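Local coordinates for pyruvate kinase (Toxoplasma gondii, PDB 3GG8), which catalyses the last step of glycolysis, the transfer of a phosphoryl group from phosphoenolpyruvate to ADP, giving pyruvate and ATP, at residues His71-His74 with Glu75-Ala78; Thr417-Gln421 with Thr422-Ile426. All coordinates share one frame; numbering follows the deposited sequence.

Interaction 1 (His71-His74 with Glu75-Ala78)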
loop_
_atom_site.group_PDB
_atom_site.type_symbol
_atom_site.label_atom_id
_atom_site.label_comp_id
_atom_site.label_asym_id
_atom_site.label_seq_id
_atom_site.Cartn_x
_atom_site.Cartn_y
_atom_site.Cartn_z
ATOM N N HIS C 71 18.385 47.002 -12.863
ATOM C CA HIS C 71 18.533 48.077 -13.851
ATOM C C HIS C 71 17.289 48.937 -13.746
ATOM O O HIS C 71 16.327 48.527 -13.122
ATOM C CB HIS C 71 18.601 47.483 -15.265
ATOM C CG HIS C 71 19.624 46.410 -15.429
ATOM N ND1 HIS C 71 20.969 46.619 -15.192
ATOM C CD2 HIS C 71 19.505 45.122 -15.839
ATOM C CE1 HIS C 71 21.634 45.501 -15.442
ATOM N NE2 HIS C 71 20.771 44.577 -15.835
ATOM N N GLY C 72 17.295 50.114 -14.358
ATOM C CA GLY C 72 16.088 50.954 -14.423
ATOM C C GLY C 72 15.913 51.794 -13.175
ATOM O O GLY C 72 16.704 51.676 -12.251
ATOM N N ASP C 73 14.893 52.655 -13.148
ATOM C CA ASP C 73 14.642 53.502 -11.976
ATOM C C ASP C 73 13.138 53.612 -11.731
ATOM O O ASP C 73 12.352 52.931 -12.395
ATOM C CB ASP C 73 15.316 54.886 -12.120
ATOM C CG ASP C 73 14.849 55.666 -13.376
ATOM O OD1 ASP C 73 15.704 56.064 -14.193
ATOM O OD2 ASP C 73 13.633 55.886 -13.520
ATOM N N HIS C 74 12.730 54.421 -10.763
ATOM C CA HIS C 74 11.308 54.499 -10.440
ATOM C C HIS C 74 10.458 55.038 -11.612
ATOM O O HIS C 74 9.347 54.577 -11.830
ATOM C CB HIS C 74 11.083 55.236 -9.100
ATOM C CG HIS C 74 11.489 54.421 -7.904
ATOM N ND1 HIS C 74 10.962 54.615 -6.649
ATOM C CD2 HIS C 74 12.339 53.369 -7.794
ATOM C CE1 HIS C 74 11.478 53.730 -5.813
ATOM N NE2 HIS C 74 12.330 52.973 -6.482
ATOM N N GLU C 75 11.000 55.979 -12.379
ATOM C CA GLU C 75 10.358 56.448 -13.613
ATOM C C GLU C 75 10.208 55.407 -14.739
ATOM O O GLU C 75 9.129 55.279 -15.330
ATOM C CB GLU C 75 11.116 57.626 -14.178
ATOM C CG GLU C 75 10.921 58.915 -13.429
ATOM C CD GLU C 75 11.823 59.980 -13.995
ATOM O OE1 GLU C 75 12.628 60.527 -13.217
ATOM O OE2 GLU C 75 11.763 60.233 -15.227
ATOM N N THR C 76 11.283 54.691 -15.061
ATOM C CA THR C 76 11.230 53.769 -16.181
ATOM C C THR C 76 10.311 52.586 -15.876
ATOM O O THR C 76 9.527 52.164 -16.724
ATOM C CB THR C 76 12.647 53.276 -16.623
ATOM O OG1 THR C 76 13.205 52.438 -15.608
ATOM C CG2 THR C 76 13.592 54.446 -16.877
ATOM N N HIS C 77 10.414 52.050 -14.664
ATOM C CA HIS C 77 9.563 50.958 -14.210
ATOM C C HIS C 77 8.100 51.403 -14.027
ATOM O O HIS C 77 7.197 50.593 -14.192
ATOM C CB HIS C 77 10.122 50.353 -12.921
ATOM C CG HIS C 77 11.351 49.503 -13.124
ATOM N ND1 HIS C 77 11.314 48.267 -13.739
ATOM C CD2 HIS C 77 12.638 49.700 -12.757
ATOM C CE1 HIS C 77 12.530 47.754 -13.762
ATOM N NE2 HIS C 77 13.351 48.603 -13.166
ATOM N N ALA C 78 7.873 52.687 -13.722
ATOM C CA ALA C 78 6.517 53.219 -13.740
ATOM C C ALA C 78 5.878 53.154 -15.143
ATOM O O ALA C 78 4.698 52.840 -15.252
ATOM C CB ALA C 78 6.461 54.664 -13.173
HETATM O O HOH W 1 13.528 58.548 -11.562
#
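Asp73 O takes the first main-chain bond of helix 74-90, from His77 N at 3.1 Å, and Ala78 N follows one residue on with a bond to His74 O. The first of these is nearly straight; the second is bent, with the N-H coming from above the carbonyl plane. Upstream, residues 71-73 run extended into the helix, with Gly72 at a positive phi of 84°. Gly72 CA comes within 3.5 Å of Thr76 OG1, close packing against the first turn. At the junction Asp73 and Thr76 form a capping box: Asp73, the N-cap, takes the amide of Thr76 on OD2 at 3.1 Å, while Thr76 OG1 accepts from Asp73 N at 3.0 Å. The two side chains cross at about a right angle. With chi1 of Asp73 at 58°, CG sits between its own N and carbonyl carbon, which swings OD2 back over the helix start; there Thr76 N meets it from above the carboxylate plane. A water donates to Glu75 OE1 and, weakly, to OD2, linking two acids whose oxygens, Asp73 OD2 and Glu75 OE1, stand 4.8 Å apart, and probably easing their repulsion. The His77 ring reaches back along the loop, and its NE2 donates to His71 O at 3.0 Å, the acceptor lying in the ring plane. That nitrogen therefore carries a proton, and the bond ties the extended residues to the helix. Helix 207-217 of the barrel domain packs against the turn: His77 touches Phe216, and His74 stacks on His211 and bonds through NE2 to Asp212.

Interaction 2 (Thr417-Gln421 with Thr422-Ile426); sequences TETGQ and TARLI
Thr417 passes Thr422 with the two side chains running antiparallel, its OG1 4.0 Å from Thr422 CB. Thr417 OG1 lies anti to its own N (chi1 -170°), which brings it within a weak bond of Gly420 N. Its stronger partner is Glu496, whose OE1 also bonds Thr422 OG1, so one carboxylate oxygen serves both threonines. Thr419 comes next: its OG1 accepts from Gln421 N at 3.2 Å, an ST turn that holds the chain as it enters the helix, and it has a second bond to Glu497. Thr419 O lies 2.8 Å from Arg424 NH2, at the edge of the guanidinium. Gly420 is the N-cap. Its phi of 98° suits glycine, and with no side chain in the way its peptide lies against one face of the Arg424 guanidinium, Gly420 C and Gln421 N each 3.3 Å from that plane and off its centre. A bend at chi3 (-99°) folds the arginine back over this peptide. Gly420 O takes Arg424 N at 3.0 Å in the first turn. Gln421 O accepts from Leu425 N at 2.8 Å, while the Gln421 chain runs beside Leu425, CG to CD1 at 4.1 Å. This is the strand-to-helix turn that follows strand 412-416 in the alpha/beta domain. Leu425 packs on Gln394 and Ala398 of helix 393-407, Ala423 rests on Ala415 of strand 412-416, and Thr422 touches Val491 of strand 487-494.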
loop_
_atom_site.group_PDB
_atom_site.type_symbol
_atom_site.label_atom_id
_atom_site.label_comp_id
_atom_site.label_asym_id
_atom_site.label_seq_id
_atom_site.Cartn_x
_atom_site.Cartn_y
_atom_site.Cartn_z
ATOM N N THR C 417 -12.408 31.055 -2.000
ATOM C CA THR C 417 -11.292 31.432 -1.127
ATOM C C THR C 417 -11.151 32.934 -0.878
ATOM O O THR C 417 -11.273 33.752 -1.793
ATOM C CB THR C 417 -9.952 30.850 -1.662
ATOM O OG1 THR C 417 -8.924 31.038 -0.689
ATOM C CG2 THR C 417 -9.537 31.518 -2.983
ATOM N N GLU C 418 -10.904 33.290 0.372
ATOM C CA GLU C 418 -10.694 34.683 0.733
ATOM C C GLU C 418 -9.203 34.963 0.715
ATOM O O GLU C 418 -8.751 35.848 -0.009
ATOM C CB GLU C 418 -11.327 34.984 2.091
ATOM C CG GLU C 418 -11.204 36.434 2.594
ATOM C CD GLU C 418 -11.711 37.500 1.607
ATOM O OE1 GLU C 418 -11.304 38.680 1.750
ATOM O OE2 GLU C 418 -12.504 37.162 0.693
ATOM N N THR C 419 -8.436 34.165 1.461
ATOM C CA THR C 419 -6.999 34.401 1.641
ATOM C C THR C 419 -6.142 33.661 0.625
ATOM O O THR C 419 -4.927 33.883 0.562
ATOM C CB THR C 419 -6.493 33.940 3.029
ATOM O OG1 THR C 419 -6.379 32.504 3.042
ATOM C CG2 THR C 419 -7.387 34.437 4.180
ATOM N N GLY C 420 -6.759 32.765 -0.143
ATOM C CA GLY C 420 -6.014 31.917 -1.075
ATOM C C GLY C 420 -5.705 30.529 -0.535
ATOM O O GLY C 420 -5.366 29.618 -1.311
ATOM N N GLN C 421 -5.835 30.347 0.785
ATOM C CA GLN C 421 -5.419 29.100 1.433
ATOM C C GLN C 421 -6.056 27.867 0.799
ATOM O O GLN C 421 -5.361 26.905 0.474
ATOM C CB GLN C 421 -5.724 29.135 2.929
ATOM C CG GLN C 421 -5.054 28.041 3.733
ATOM C CD GLN C 421 -5.646 27.871 5.120
ATOM O OE1 GLN C 421 -6.847 27.593 5.284
ATOM N NE2 GLN C 421 -4.796 27.993 6.130
ATOM N N THR C 422 -7.372 27.912 0.629
ATOM C CA THR C 422 -8.153 26.804 0.098
ATOM C C THR C 422 -7.688 26.385 -1.289
ATOM O O THR C 422 -7.531 25.202 -1.551
ATOM C CB THR C 422 -9.668 27.156 0.064
ATOM O OG1 THR C 422 -10.079 27.605 1.363
ATOM C CG2 THR C 422 -10.512 25.950 -0.335
ATOM N N ALA C 423 -7.479 27.357 -2.172
ATOM C CA ALA C 423 -6.956 27.092 -3.506
ATOM C C ALA C 423 -5.572 26.442 -3.466
ATOM O O ALA C 423 -5.320 25.465 -4.165
ATOM C CB ALA C 423 -6.919 28.370 -4.313
ATOM N N ARG C 424 -4.688 26.977 -2.625
ATOM C CA ARG C 424 -3.330 26.452 -2.465
ATOM C C ARG C 424 -3.303 25.022 -1.896
ATOM O O ARG C 424 -2.536 24.183 -2.361
ATOM C CB ARG C 424 -2.482 27.398 -1.607
ATOM C CG ARG C 424 -1.956 28.607 -2.409
ATOM C CD ARG C 424 -1.043 29.523 -1.600
ATOM N NE ARG C 424 -1.777 30.687 -1.104
ATOM C CZ ARG C 424 -2.136 30.896 0.166
ATOM N NH1 ARG C 424 -1.821 30.036 1.145
ATOM N NH2 ARG C 424 -2.820 31.991 0.456
ATOM N N LEU C 425 -4.147 24.743 -0.908
ATOM C CA LEU C 425 -4.206 23.397 -0.329
ATOM C C LEU C 425 -4.636 22.339 -1.340
ATOM O O LEU C 425 -4.134 21.236 -1.314
ATOM C CB LEU C 425 -5.101 23.363 0.911
ATOM C CG LEU C 425 -4.540 24.035 2.165
ATOM C CD1 LEU C 425 -5.599 24.040 3.251
ATOM C CD2 LEU C 425 -3.270 23.330 2.646
ATOM N N ILE C 426 -5.569 22.679 -2.225
ATOM C CA ILE C 426 -6.012 21.745 -3.276
ATOM C C ILE C 426 -4.920 21.596 -4.346
ATOM O O ILE C 426 -4.572 20.477 -4.752
ATOM C CB ILE C 426 -7.343 22.215 -3.898
ATOM C CG1 ILE C 426 -8.466 22.135 -2.852
ATOM C CG2 ILE C 426 -7.685 21.419 -5.163
ATOM C CD1 ILE C 426 -9.686 22.862 -3.247
#

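Interactions 1 and 2 both lie where a strand's following loop enters a helix, but in different domains, with centres about 33 Å apart and no touch between them. Interaction 1, in the barrel domain, is a surface contact: several of its polar groups pair within the segments, though His74 turns to Asp212. Interaction 2, in the alpha/beta domain, is partly buried. Its N-cap is a glycine, with no side chain to accept from helix N-H groups; threonine hydroxyls and an arginine laid over the peptide line the turn. Glu496 and Glu497, from outside 417-426, bind those hydroxyls and, for Glu496, loop amides, whereas Asp73 accepts from a helix N-H directly.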